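Local atomic coordinates of coatomer subunit delta (Saccharomyces cerevisiae, PDB entry 5FJZ), a protein that serves as the delta subunit of the COPI vesicle coat, probably required for Golgi budding and retrograde transport of dilysine-tagged proteins to the ER, and interacts with Dsl1. Residues A[45-50]-A[99-104]; A[54-59]-A[86-91]; A[121-126]-A[142-147]; A[133-138]-A[206-211]; A[147-152]-A[198-203]. One frame throughout, in Å; residues are numbered along the deposited sequence. Where two conformers were deposited one is given.

Contact 1. Residues A[45-50]-A[99-104]; sequences RINDHD and ANDQSL
At the end of strand 33-46 of the mu-homology domain, Arg-45 holds Asp-101 of the loop leading into strand 104-113 through a side-on salt bridge. Arg-45 NE lies 2.9 Å from Asp-101 OD1, which it meets from above the carboxylate plane. Arg-45 NH2 takes the second oxygen, Asp-101 OD2, on its syn side at 3.0 Å. Both acceptors sit near the guanidinium plane, although the two flat groups are turned 44° apart. A bend at chi3 (56°) turns NE toward the Asp-101 carboxylate, which lies at the guanidinium edge. A methionine in place of Arg-45 would probably leave the Asp-101 carboxylate without its charged mate and Pro-10 O without the bond it receives from NH1.

Strands 33-46 and 104-113 are neighbours in the large mixed sheet, and here the backbone join reaches back ahead of the second strand: Asp-101 N donates to Ile-46 O at 2.8 Å, approaching from above the carbonyl plane. A water accepts from Ile-46 N at 2.8 Å and lies beside Gln-102 O. Ile-46 CG2 packs on Ala-99 CB at 4.0 Å. Ser-103 makes backbone hydrogen bonds to the bound Dsl1 peptide, while its OG bonds Asn-183 of the second subunit.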
# COMPACT_ATOMS: atom_id res chain seq x y z
N ARG A 45 25.74 -2.57 7.67
CA ARG A 45 25.51 -3.53 8.73
C ARG A 45 26.81 -3.62 9.53
O ARG A 45 27.92 -3.87 8.98
CB ARG A 45 25.12 -4.86 8.22
CG ARG A 45 23.69 -5.03 7.69
CD ARG A 45 23.51 -6.35 6.96
NE ARG A 45 23.87 -7.52 7.76
CZ ARG A 45 23.95 -8.79 7.31
NH1 ARG A 45 23.69 -9.05 6.06
NH2 ARG A 45 24.27 -9.79 8.11
N ILE A 46 26.69 -3.47 10.83
CA ILE A 46 27.78 -3.66 11.74
C ILE A 46 27.44 -4.63 12.86
O ILE A 46 26.40 -4.52 13.50
CB ILE A 46 28.24 -2.34 12.34
CG1 ILE A 46 28.64 -1.40 11.20
CG2 ILE A 46 29.45 -2.57 13.24
CD1 ILE A 46 29.03 -0.03 11.65
N ASN A 47 28.28 -5.64 13.07
CA ASN A 47 27.96 -6.62 14.08
C ASN A 47 29.06 -6.82 15.10
O ASN A 47 28.96 -7.71 15.92
CB ASN A 47 27.50 -7.93 13.44
CG ASN A 47 28.62 -8.69 12.79
OD1 ASN A 47 29.82 -8.33 12.83
ND2 ASN A 47 28.24 -9.83 12.29
N ASP A 48 30.04 -5.92 15.08
CA ASP A 48 31.17 -5.91 16.07
C ASP A 48 31.28 -4.53 16.64
O ASP A 48 31.57 -3.57 15.93
CB ASP A 48 32.43 -6.36 15.35
CG ASP A 48 33.71 -6.33 16.23
OD1 ASP A 48 33.73 -5.81 17.39
OD2 ASP A 48 34.72 -6.85 15.69
N HIS A 49 31.03 -4.41 17.93
CA HIS A 49 31.03 -3.13 18.60
C HIS A 49 32.34 -2.32 18.41
O HIS A 49 32.34 -1.11 18.42
CB HIS A 49 30.71 -3.35 20.11
CG HIS A 49 30.67 -4.79 20.59
ND1 HIS A 49 29.77 -5.75 20.12
CD2 HIS A 49 31.36 -5.40 21.58
CE1 HIS A 49 29.95 -6.88 20.78
NE2 HIS A 49 30.90 -6.69 21.68
N ASP A 50 33.45 -3.03 18.29
CA ASP A 50 34.75 -2.40 18.06
C ASP A 50 34.82 -1.69 16.73
O ASP A 50 35.70 -0.90 16.53
CB ASP A 50 35.86 -3.45 18.14
CG ASP A 50 36.05 -3.99 19.54
OD1 ASP A 50 35.72 -3.24 20.51
OD2 ASP A 50 36.50 -5.15 19.68
N ALA A 99 25.28 -1.48 16.28
CA ALA A 99 26.15 -2.58 16.01
C ALA A 99 25.55 -3.91 16.37
O ALA A 99 26.27 -4.83 16.70
CB ALA A 99 27.49 -2.34 16.73
N ASN A 100 24.23 -4.05 16.21
CA ASN A 100 23.57 -5.35 16.27
C ASN A 100 23.03 -5.84 14.90
O ASN A 100 21.92 -6.40 14.82
CB ASN A 100 22.48 -5.32 17.32
CG ASN A 100 23.02 -5.18 18.74
OD1 ASN A 100 23.62 -6.07 19.28
ND2 ASN A 100 22.79 -4.05 19.34
N ASP A 101 23.91 -5.76 13.90
CA ASP A 101 23.71 -6.25 12.58
C ASP A 101 22.41 -5.78 11.92
O ASP A 101 21.85 -6.47 11.13
CB ASP A 101 23.78 -7.76 12.53
CG ASP A 101 24.47 -8.28 11.26
OD1 ASP A 101 24.97 -7.50 10.47
OD2 ASP A 101 24.46 -9.51 11.06
N GLN A 102 21.97 -4.59 12.26
CA GLN A 102 20.79 -3.97 11.61
C GLN A 102 21.18 -3.29 10.34
O GLN A 102 22.28 -2.68 10.24
CB GLN A 102 20.13 -2.90 12.48
CG GLN A 102 19.85 -3.36 13.90
CD GLN A 102 20.90 -2.90 14.92
OE1 GLN A 102 22.11 -2.82 14.63
NE2 GLN A 102 20.45 -2.66 16.13
N SER A 103 20.29 -3.36 9.37
CA SER A 103 20.59 -2.76 8.04
C SER A 103 20.30 -1.28 8.18
O SER A 103 19.13 -0.85 8.36
CB SER A 103 19.77 -3.36 6.88
OG SER A 103 20.09 -4.73 6.65
N LEU A 104 21.33 -0.48 8.09
CA LEU A 104 21.21 0.95 8.29
C LEU A 104 21.34 1.67 6.94
O LEU A 104 22.42 1.66 6.33
CB LEU A 104 22.27 1.46 9.23
CG LEU A 104 22.43 0.72 10.52
CD1 LEU A 104 23.66 1.26 11.26
CD2 LEU A 104 21.21 0.82 11.44
O HOH W 1 24.30 -2.52 12.03

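Contact 2. Residues A[54-59]-A[86-91]; sequences SNLKLA and KLISLR
Leu-56 and Ile-88 face each other as an antiparallel hydrogen-bonded pair: Ile-88 N reaches Leu-56 O at 2.8 Å and Leu-56 N reaches Ile-88 O at 3.0 Å. Leu-56 CB lies 3.7 Å from Ile-88 CB, and the CD2 branch of the leucine packs on CG2 of the isoleucine. On the other face, Leu-87, with CG anti to the backbone N (chi1 -162°), sets CD1 against Lys-57 CG at 3.4 Å, tighter than ordinary carbon contact. Beside it the Asn-55 side chain lies against Leu-87 and Ser-89, just past strand 87-88, its CG 3.6 Å from Ser-89 CB. An alanine here is likely to uncover Ser-89 CB and one flank of Leu-87, since the amide group covering both would be gone.

A third bond, Leu-58 N to Lys-86 O (2.8 Å), runs nearly along the C=O axis. Strand 54-58 is the middle of a small antiparallel sheet, between 87-88 and 241-246. Lys-86 is where the chain leaves helix 79-85, with positive phi (65°). Phe-82 of that helix packs on Leu-58 and Ile-88, while Leu-42 of strand 33-46 touches Leu-56 and Leu-58. Straight backbone bonds therefore set the register, and the side carrying Leu-56, Leu-58 and Ile-88 is held by apolar packing, without directional bonds between those side chains.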
# COMPACT_ATOMS: atom_id res chain seq x y z
N SER A 54 32.93 4.20 13.19
CA SER A 54 33.57 4.12 11.90
C SER A 54 32.95 5.11 10.95
O SER A 54 31.84 5.65 11.17
CB SER A 54 33.47 2.69 11.39
OG SER A 54 32.11 2.23 11.49
N ASN A 55 33.71 5.45 9.91
CA ASN A 55 33.24 6.29 8.87
C ASN A 55 33.59 5.67 7.53
O ASN A 55 34.55 4.92 7.40
CB ASN A 55 33.90 7.68 8.86
CG ASN A 55 33.44 8.61 9.99
OD1 ASN A 55 32.53 8.33 10.81
ND2 ASN A 55 34.12 9.72 10.06
N LEU A 56 32.74 5.91 6.53
CA LEU A 56 32.90 5.23 5.21
C LEU A 56 33.38 6.28 4.26
O LEU A 56 32.85 7.35 4.27
CB LEU A 56 31.53 4.77 4.68
CG LEU A 56 30.87 3.48 5.16
CD1 LEU A 56 31.18 3.04 6.57
CD2 LEU A 56 29.37 3.49 4.86
N LYS A 57 34.41 5.97 3.46
CA LYS A 57 34.86 6.90 2.43
C LYS A 57 34.39 6.35 1.11
O LYS A 57 34.73 5.24 0.76
CB LYS A 57 36.39 7.05 2.38
CG LYS A 57 36.95 8.09 3.32
CD LYS A 57 38.48 8.19 3.19
CE LYS A 57 39.11 8.91 4.37
NZ LYS A 57 40.55 8.54 4.47
N LEU A 58 33.60 7.13 0.39
CA LEU A 58 33.15 6.67 -0.92
C LEU A 58 34.29 6.79 -1.92
O LEU A 58 35.14 7.65 -1.75
CB LEU A 58 31.99 7.51 -1.36
CG LEU A 58 30.75 7.60 -0.41
CD1 LEU A 58 29.63 8.36 -0.98
CD2 LEU A 58 30.23 6.23 -0.04
N ALA A 59 34.23 6.01 -2.99
CA ALA A 59 35.26 6.02 -4.06
C ALA A 59 35.42 7.41 -4.68
O ALA A 59 34.48 8.23 -4.80
CB ALA A 59 34.95 5.06 -5.17
N LYS A 86 33.08 13.23 0.73
CA LYS A 86 32.56 11.90 0.32
C LYS A 86 32.62 10.92 1.44
O LYS A 86 32.96 9.75 1.24
CB LYS A 86 33.33 11.42 -0.93
CG LYS A 86 33.38 12.47 -2.03
CD LYS A 86 34.02 11.96 -3.34
CE LYS A 86 34.36 13.15 -4.28
NZ LYS A 86 34.74 12.67 -5.66
N LEU A 87 32.37 11.44 2.63
CA LEU A 87 32.51 10.72 3.91
C LEU A 87 31.14 10.48 4.48
O LEU A 87 30.28 11.33 4.38
CB LEU A 87 33.33 11.58 4.85
CG LEU A 87 33.92 10.81 6.02
CD1 LEU A 87 34.98 9.80 5.54
CD2 LEU A 87 34.50 11.85 6.97
N ILE A 88 30.88 9.25 4.87
CA ILE A 88 29.65 8.92 5.59
C ILE A 88 30.05 8.85 7.07
O ILE A 88 30.82 7.97 7.43
CB ILE A 88 29.09 7.56 5.12
CG1 ILE A 88 28.65 7.59 3.65
CG2 ILE A 88 27.92 7.10 5.96
CD1 ILE A 88 27.61 8.64 3.31
N SER A 89 29.42 9.70 7.86
CA SER A 89 29.77 9.93 9.28
C SER A 89 28.52 10.41 9.97
O SER A 89 27.65 11.04 9.34
CB SER A 89 30.87 10.99 9.39
OG SER A 89 30.36 12.30 9.07
N LEU A 90 28.41 10.17 11.28
CA LEU A 90 27.24 10.65 12.06
C LEU A 90 27.21 12.15 12.27
O LEU A 90 28.25 12.77 12.42
CB LEU A 90 27.18 9.90 13.40
CG LEU A 90 26.87 8.42 13.22
CD1 LEU A 90 27.11 7.67 14.51
CD2 LEU A 90 25.43 8.21 12.78
N ARG A 91 26.01 12.73 12.25
CA ARG A 91 25.82 14.19 12.47
C ARG A 91 26.12 14.49 13.97
O ARG A 91 26.77 15.49 14.28
CB ARG A 91 24.50 14.78 11.76
CG ARG A 91 23.15 14.77 12.44
CD ARG A 91 22.17 15.88 11.93
NE ARG A 91 22.04 15.86 10.47
CZ ARG A 91 22.41 16.81 9.58
NH1 ARG A 91 22.93 17.97 9.97
NH2 ARG A 91 22.26 16.59 8.24

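Contact 3. Residues A[121-126]-A[142-147]; sequences IPLTLT and IEYESV
Leu-123 and Ser-146 form a non-hydrogen-bonded pair in the hairpin of strands 123-131 and 137-146; the segments 123-126 and 142-146 run 163° apart, close to antiparallel. Along the leucine, CA directs its hydrogen at Glu-145 O, a CA-H...O contact of 3.3 Å. CB leads on to CG, held anti to the backbone N (chi1 -172°) and thereby carried over the partner strand, where it comes 4.1 Å from Glu-145 O. The tip does most of the touching: Leu-123 CD1 packs on Tyr-144 CB at 4.0 Å, lies close to Glu-145 O, and meets Ser-146 CB at 4.1 Å. Leu-125 CD1 reaches the same Tyr-144 CB from farther along the strand.

On the reverse face Thr-124 runs side by side with Glu-145. Glu-145 O accepts twice from this threonine, from N at 2.9 Å and from OG1 at 3.2 Å, a second bond that probably restrains the rotation of the hydroxyl. Thr-126 and Glu-143 repeat the paired backbone bonds, and Val-147 N to Pro-122 O (2.9 Å) closes the ladder. The face carrying Leu-123, Leu-125 and Tyr-144 turns inward: Tyr-267 of strand 257-269 and Phe-27 of strand 15-27 cover Leu-125, while Ile-197 of strand 196-197 touches Leu-123, Tyr-144 and Ser-146.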
# COMPACT_ATOMS: atom_id res chain seq x y z
N ILE A 121 19.38 2.24 -18.68
CA ILE A 121 18.77 0.92 -18.99
C ILE A 121 19.85 -0.16 -19.17
O ILE A 121 20.73 0.00 -20.03
CB ILE A 121 17.84 1.15 -20.18
CG1 ILE A 121 16.63 1.98 -19.61
CG2 ILE A 121 17.44 -0.14 -20.86
CD1 ILE A 121 15.59 2.44 -20.61
N PRO A 122 19.82 -1.20 -18.35
CA PRO A 122 20.75 -2.29 -18.57
C PRO A 122 20.32 -3.25 -19.74
O PRO A 122 21.15 -3.96 -20.28
CB PRO A 122 20.73 -3.03 -17.26
CG PRO A 122 19.35 -2.81 -16.73
CD PRO A 122 18.93 -1.45 -17.17
N LEU A 123 19.03 -3.36 -19.96
CA LEU A 123 18.43 -4.34 -20.90
C LEU A 123 17.34 -3.71 -21.73
O LEU A 123 16.27 -3.36 -21.22
CB LEU A 123 17.94 -5.54 -20.14
CG LEU A 123 17.47 -6.71 -20.96
CD1 LEU A 123 18.59 -7.53 -21.48
CD2 LEU A 123 16.54 -7.57 -20.09
N THR A 124 17.56 -3.54 -23.03
CA THR A 124 16.58 -2.98 -23.94
C THR A 124 15.72 -4.08 -24.47
O THR A 124 16.14 -5.20 -24.52
CB THR A 124 17.25 -2.20 -25.12
OG1 THR A 124 18.23 -3.01 -25.71
CG2 THR A 124 18.01 -1.00 -24.60
N LEU A 125 14.45 -3.75 -24.73
CA LEU A 125 13.42 -4.69 -25.14
C LEU A 125 12.61 -4.22 -26.34
O LEU A 125 12.34 -3.03 -26.48
CB LEU A 125 12.45 -4.78 -24.01
CG LEU A 125 12.58 -5.76 -22.90
CD1 LEU A 125 13.85 -6.56 -22.72
CD2 LEU A 125 11.99 -5.25 -21.57
N THR A 126 12.20 -5.16 -27.21
CA THR A 126 11.37 -4.93 -28.28
C THR A 126 10.54 -6.16 -28.52
O THR A 126 11.00 -7.28 -28.20
CB THR A 126 12.20 -4.74 -29.61
OG1 THR A 126 13.11 -3.65 -29.48
CG2 THR A 126 11.27 -4.42 -30.74
N ILE A 142 10.28 -11.67 -28.36
CA ILE A 142 10.85 -10.66 -27.50
C ILE A 142 12.32 -10.60 -27.80
O ILE A 142 13.10 -11.54 -27.52
CB ILE A 142 10.65 -10.98 -25.97
CG1 ILE A 142 9.19 -11.17 -25.66
CG2 ILE A 142 11.20 -9.78 -25.17
CD1 ILE A 142 8.87 -11.70 -24.24
N GLU A 143 12.75 -9.43 -28.21
CA GLU A 143 14.15 -9.18 -28.43
C GLU A 143 14.73 -8.30 -27.39
O GLU A 143 14.16 -7.35 -27.00
CB GLU A 143 14.35 -8.47 -29.78
CG GLU A 143 14.22 -9.51 -30.88
CD GLU A 143 14.27 -8.92 -32.25
OE1 GLU A 143 13.91 -7.71 -32.40
OE2 GLU A 143 14.69 -9.69 -33.16
N TYR A 144 15.86 -8.71 -26.92
CA TYR A 144 16.56 -8.04 -25.83
C TYR A 144 18.02 -7.80 -26.18
O TYR A 144 18.65 -8.57 -26.94
CB TYR A 144 16.43 -8.87 -24.58
CG TYR A 144 16.83 -10.34 -24.68
CD1 TYR A 144 18.15 -10.75 -24.56
CD2 TYR A 144 15.86 -11.31 -24.82
CE1 TYR A 144 18.52 -12.09 -24.71
CE2 TYR A 144 16.20 -12.65 -24.89
CZ TYR A 144 17.52 -13.04 -24.87
OH TYR A 144 17.86 -14.40 -24.97
N GLU A 145 18.58 -6.73 -25.62
CA GLU A 145 19.98 -6.43 -25.71
C GLU A 145 20.49 -5.92 -24.37
O GLU A 145 19.92 -4.96 -23.81
CB GLU A 145 20.27 -5.37 -26.79
CG GLU A 145 21.78 -5.14 -26.87
CD GLU A 145 22.26 -4.54 -28.16
OE1 GLU A 145 21.57 -3.64 -28.69
OE2 GLU A 145 23.36 -4.98 -28.62
N SER A 146 21.48 -6.59 -23.83
CA SER A 146 22.16 -6.22 -22.61
C SER A 146 23.30 -5.30 -22.88
O SER A 146 24.09 -5.54 -23.80
CB SER A 146 22.71 -7.44 -21.94
OG SER A 146 23.48 -7.11 -20.76
N VAL A 147 23.41 -4.26 -22.07
CA VAL A 147 24.64 -3.48 -22.02
C VAL A 147 25.48 -3.71 -20.75
O VAL A 147 26.42 -3.02 -20.46
CB VAL A 147 24.34 -1.99 -22.25
CG1 VAL A 147 23.59 -1.79 -23.57
CG2 VAL A 147 23.58 -1.38 -21.10
O HOH W 2 15.63 -4.59 -27.69

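Contact 4. Residues A[133-138]-A[206-211]; sequences ESQQGF and AFTIEA
With CG anti to its carbonyl carbon (chi1 -59°) and the ring turned by chi2 to 83°, Phe-138 swings its edge toward Ala-211, while chi1 of Thr-208 (-58°) leaves CG2 anti to the backbone N, against Phe-138 O. These torsions act where strands 137-146 and 202-210 run side by side, two neighbours in a four-stranded antiparallel sheet of the mu-homology domain.

Phe-138 and Ile-209 are the hydrogen-bonded pair. Phe-138 N donates to Ile-209 O at 2.9 Å, and Ile-209 N returns a bond to Phe-138 O at 3.0 Å, the latter in the carbonyl plane. Phe-138 O is further lined by Thr-208, whose CA points a hydrogen at it from 3.2 Å and whose CG2 stands 3.5 Å away. The same methyl receives the aliphatic part of Gln-135, CG to Thr-208 CG2 being 3.8 Å; the segment ahead of the strand thus packs on this threonine through Gln-135. The Thr-208 hydroxyl faces other partners, bonding Asp-139 OD1 and Asn-170 ND2.

At Gly-137 the backbones come close, and a CB built on it would collide with Ile-209 O and Glu-210 CA. Beyond the pair, Gln-136 O and Ala-211 O are bridged by a water that donates to both, the bond to Ala-211 O being weak. The aromatic ring presents its edge to the carbonyl oxygens of Ile-209 and Ala-211, with Phe-138 CE1 3.5 Å from Ala-211 O and CD1 4.1 Å from Ala-211 CB.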
# COMPACT_ATOMS: atom_id res chain seq x y z
N GLU A 133 -0.13 -19.93 -36.45
CA GLU A 133 -0.55 -20.90 -37.45
C GLU A 133 -1.01 -22.21 -36.79
O GLU A 133 -1.34 -23.16 -37.48
CB GLU A 133 0.69 -21.11 -38.40
CG GLU A 133 0.68 -22.10 -39.56
CD GLU A 133 -0.67 -22.30 -40.25
OE1 GLU A 133 -1.62 -21.57 -39.92
OE2 GLU A 133 -0.76 -23.20 -41.13
N SER A 134 -1.04 -22.27 -35.46
CA SER A 134 -1.42 -23.52 -34.78
C SER A 134 -2.39 -23.30 -33.62
O SER A 134 -3.42 -23.98 -33.52
CB SER A 134 -0.18 -24.22 -34.23
OG SER A 134 0.63 -23.31 -33.50
N GLN A 135 -1.99 -22.42 -32.71
CA GLN A 135 -2.79 -22.12 -31.52
C GLN A 135 -3.77 -21.01 -31.86
O GLN A 135 -3.61 -20.36 -32.90
CB GLN A 135 -1.88 -21.74 -30.31
CG GLN A 135 -0.84 -22.82 -29.99
CD GLN A 135 -0.20 -22.77 -28.58
OE1 GLN A 135 0.79 -23.48 -28.32
NE2 GLN A 135 -0.73 -21.94 -27.71
N GLN A 136 -4.76 -20.80 -31.00
CA GLN A 136 -5.69 -19.66 -31.08
C GLN A 136 -5.09 -18.44 -30.33
O GLN A 136 -5.44 -18.08 -29.19
CB GLN A 136 -7.04 -20.07 -30.54
CG GLN A 136 -8.17 -19.03 -30.75
CD GLN A 136 -8.50 -18.57 -32.20
OE1 GLN A 136 -9.68 -18.57 -32.59
NE2 GLN A 136 -7.49 -18.11 -32.97
N GLY A 137 -4.15 -17.80 -31.02
CA GLY A 137 -3.29 -16.84 -30.33
C GLY A 137 -2.14 -16.44 -31.20
O GLY A 137 -2.34 -16.23 -32.39
N PHE A 138 -0.99 -16.24 -30.58
CA PHE A 138 0.03 -15.43 -31.18
C PHE A 138 1.45 -15.96 -31.07
O PHE A 138 1.82 -16.57 -30.10
CB PHE A 138 -0.06 -14.01 -30.61
CG PHE A 138 -1.39 -13.32 -30.84
CD1 PHE A 138 -2.45 -13.55 -29.99
CD2 PHE A 138 -1.59 -12.47 -31.95
CE1 PHE A 138 -3.69 -12.97 -30.19
CE2 PHE A 138 -2.82 -11.85 -32.15
CZ PHE A 138 -3.87 -12.12 -31.28
N ALA A 206 11.29 -16.56 -28.28
CA ALA A 206 10.19 -16.72 -29.14
C ALA A 206 9.28 -17.84 -28.71
O ALA A 206 9.76 -18.93 -28.34
CB ALA A 206 10.73 -16.95 -30.61
N PHE A 207 7.99 -17.60 -28.74
CA PHE A 207 7.00 -18.59 -28.30
C PHE A 207 5.68 -18.30 -28.88
O PHE A 207 5.43 -17.19 -29.38
CB PHE A 207 6.96 -18.66 -26.75
CG PHE A 207 6.70 -17.34 -26.14
CD1 PHE A 207 7.71 -16.38 -26.04
CD2 PHE A 207 5.46 -16.99 -25.82
CE1 PHE A 207 7.44 -15.11 -25.51
CE2 PHE A 207 5.18 -15.73 -25.32
CZ PHE A 207 6.18 -14.79 -25.14
N THR A 208 4.78 -19.29 -28.78
CA THR A 208 3.44 -19.15 -29.13
C THR A 208 2.55 -19.33 -27.90
O THR A 208 2.74 -20.25 -27.16
CB THR A 208 3.07 -20.23 -30.19
OG1 THR A 208 3.94 -20.08 -31.33
CG2 THR A 208 1.65 -20.01 -30.66
N ILE A 209 1.64 -18.43 -27.74
CA ILE A 209 0.77 -18.38 -26.57
C ILE A 209 -0.60 -17.99 -27.00
O ILE A 209 -0.79 -17.14 -27.88
CB ILE A 209 1.35 -17.41 -25.49
CG1 ILE A 209 0.59 -17.54 -24.16
CG2 ILE A 209 1.33 -15.96 -25.97
CD1 ILE A 209 1.34 -16.85 -22.98
N GLU A 210 -1.62 -18.59 -26.37
CA GLU A 210 -3.04 -18.21 -26.60
C GLU A 210 -3.42 -16.90 -25.92
O GLU A 210 -3.09 -16.73 -24.77
CB GLU A 210 -4.00 -19.26 -26.03
CG GLU A 210 -4.12 -20.53 -26.84
CD GLU A 210 -5.22 -21.43 -26.31
OE1 GLU A 210 -5.72 -21.19 -25.17
OE2 GLU A 210 -5.60 -22.37 -27.04
N ALA A 211 -4.12 -16.02 -26.63
CA ALA A 211 -4.71 -14.85 -26.08
C ALA A 211 -5.88 -14.47 -26.95
O ALA A 211 -5.90 -14.78 -28.14
CB ALA A 211 -3.68 -13.70 -26.10
O HOH W 3 -7.51 -17.35 -27.74

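Contact 5. Residues A[147-152]-A[198-203]; sequences VLETEL and AANDAG
Asn-200 and Ala-199 have the most surface covered here, and both belong to a type II beta turn from Ala-198 to Asp-201 that rests against the loop after strand 137-146. The turn is closed internally by Asp-201 N to Ala-198 O, a 3.2 Å backbone bond, and Asn-200 occupies its third position with positive phi (61°), as that turn type requires.

Ala-199 is the apolar half of the contact. Its CB points at the loop and touches backbone rather than side chains: Leu-148 O and Glu-149 O each stand 3.4 Å from Ala-199 CB, with Thr-150 N slightly farther off. The methyl thus fits into the bend that the loop makes through these three residues.

Asn-200 is the polar half. Its N donates to Leu-148 O at 3.0 Å, but the N-H...O angle of 127° makes this bond weak. The amide lies over the same part of the loop, Asn-200 ND2 being 3.7 Å from Val-147 O. Glu-149, its chain bent at chi2, brings OE1 to 3.4 Å from Asn-200 OD1, two acceptors that do not bond; the carboxylate and amide planes are 77° apart.

Other anchors fix the loop itself: the Leu-148 side chain packs on Pro-122 and Phe-236, and Thr-150 OG1 bonds Glu-226 OE1. One bent backbone bond and a methyl against carbonyls give this surface contact little directional chemistry across it, so its geometry is probably set largely by the turn's own bond and the loop's outside partners.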
# COMPACT_ATOMS: atom_id res chain seq x y z
N VAL A 147 23.41 -4.26 -22.07
CA VAL A 147 24.64 -3.48 -22.02
C VAL A 147 25.48 -3.71 -20.75
O VAL A 147 26.42 -3.02 -20.46
CB VAL A 147 24.34 -1.99 -22.25
CG1 VAL A 147 23.59 -1.79 -23.57
CG2 VAL A 147 23.58 -1.38 -21.10
N LEU A 148 25.17 -4.75 -20.00
CA LEU A 148 25.94 -5.05 -18.84
C LEU A 148 27.24 -5.78 -19.18
O LEU A 148 27.31 -6.50 -20.19
CB LEU A 148 25.13 -5.94 -17.89
CG LEU A 148 23.95 -5.22 -17.27
CD1 LEU A 148 23.17 -6.23 -16.46
CD2 LEU A 148 24.41 -4.10 -16.37
N GLU A 149 28.23 -5.63 -18.31
CA GLU A 149 29.54 -6.33 -18.43
C GLU A 149 29.52 -7.69 -17.82
O GLU A 149 30.51 -8.42 -17.89
CB GLU A 149 30.65 -5.53 -17.74
CG GLU A 149 30.88 -4.13 -18.24
CD GLU A 149 31.93 -4.03 -19.33
OE1 GLU A 149 31.90 -4.75 -20.34
OE2 GLU A 149 32.86 -3.20 -19.15
N THR A 150 28.42 -8.03 -17.16
CA THR A 150 28.32 -9.37 -16.57
C THR A 150 27.04 -9.99 -17.06
O THR A 150 26.18 -9.29 -17.61
CB THR A 150 28.34 -9.33 -15.02
OG1 THR A 150 27.21 -8.59 -14.55
CG2 THR A 150 29.63 -8.67 -14.49
N GLU A 151 26.96 -11.30 -16.94
CA GLU A 151 25.81 -12.06 -17.41
C GLU A 151 24.61 -11.78 -16.49
O GLU A 151 24.79 -11.49 -15.29
CB GLU A 151 26.14 -13.56 -17.49
CG GLU A 151 26.41 -14.28 -16.16
CD GLU A 151 26.11 -15.78 -16.24
OE1 GLU A 151 26.40 -16.38 -17.32
OE2 GLU A 151 25.54 -16.33 -15.26
N LEU A 152 23.40 -11.82 -17.05
CA LEU A 152 22.20 -11.93 -16.23
C LEU A 152 21.73 -13.38 -16.27
O LEU A 152 21.60 -13.97 -17.37
CB LEU A 152 21.10 -11.04 -16.76
CG LEU A 152 21.26 -9.55 -16.64
CD1 LEU A 152 20.14 -8.86 -17.36
CD2 LEU A 152 21.27 -9.15 -15.17
N ALA A 198 24.01 -13.25 -21.81
CA ALA A 198 25.42 -12.97 -21.76
C ALA A 198 25.73 -11.46 -21.76
O ALA A 198 24.93 -10.64 -22.26
CB ALA A 198 26.12 -13.64 -22.96
N ALA A 199 26.84 -11.09 -21.13
CA ALA A 199 27.29 -9.70 -21.14
C ALA A 199 27.30 -9.15 -22.55
O ALA A 199 27.77 -9.82 -23.49
CB ALA A 199 28.68 -9.60 -20.52
N ASN A 200 26.76 -7.96 -22.70
CA ASN A 200 26.77 -7.23 -23.97
C ASN A 200 26.07 -7.89 -25.16
O ASN A 200 26.21 -7.48 -26.29
CB ASN A 200 28.18 -6.79 -24.30
CG ASN A 200 28.65 -5.66 -23.41
OD1 ASN A 200 29.59 -5.80 -22.64
ND2 ASN A 200 27.96 -4.54 -23.48
N ASP A 201 25.27 -8.91 -24.90
CA ASP A 201 24.71 -9.70 -25.97
C ASP A 201 23.33 -9.20 -26.34
O ASP A 201 22.60 -8.71 -25.48
CB ASP A 201 24.67 -11.21 -25.56
CG ASP A 201 25.06 -12.18 -26.75
OD1 ASP A 201 25.93 -11.83 -27.61
OD2 ASP A 201 24.50 -13.30 -26.79
N ALA A 202 22.94 -9.45 -27.59
CA ALA A 202 21.62 -9.31 -28.08
C ALA A 202 21.04 -10.70 -28.44
O ALA A 202 21.72 -11.58 -28.99
CB ALA A 202 21.55 -8.41 -29.23
N GLY A 203 19.84 -10.93 -28.03
CA GLY A 203 19.20 -12.23 -28.21
C GLY A 203 17.73 -12.09 -28.30
O GLY A 203 17.18 -10.98 -28.34

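How the contacts relate
Contacts 1 and 2 are buried and lie at one end of the elongated domain; they touch where Ile-46 CD1 packs on Ser-54 OG, and contact 2 is nested within the chain loop closed by contact 1. The first adds a salt bridge to a backbone bond, the second relies on strand pairing and apolar packing. Contact 1 borders the large mixed sheet and contact 2 a small three-stranded one, while contacts 3, 4 and 5 all reach a four-stranded antiparallel sheet. Contacts 3 and 4 share strand 137-146 and are partly buried, whereas contact 5 is a surface turn with one weak bond across it. Contacts 3 and 5 share Val-147, while contacts 4 and 5 both use strand 202-210.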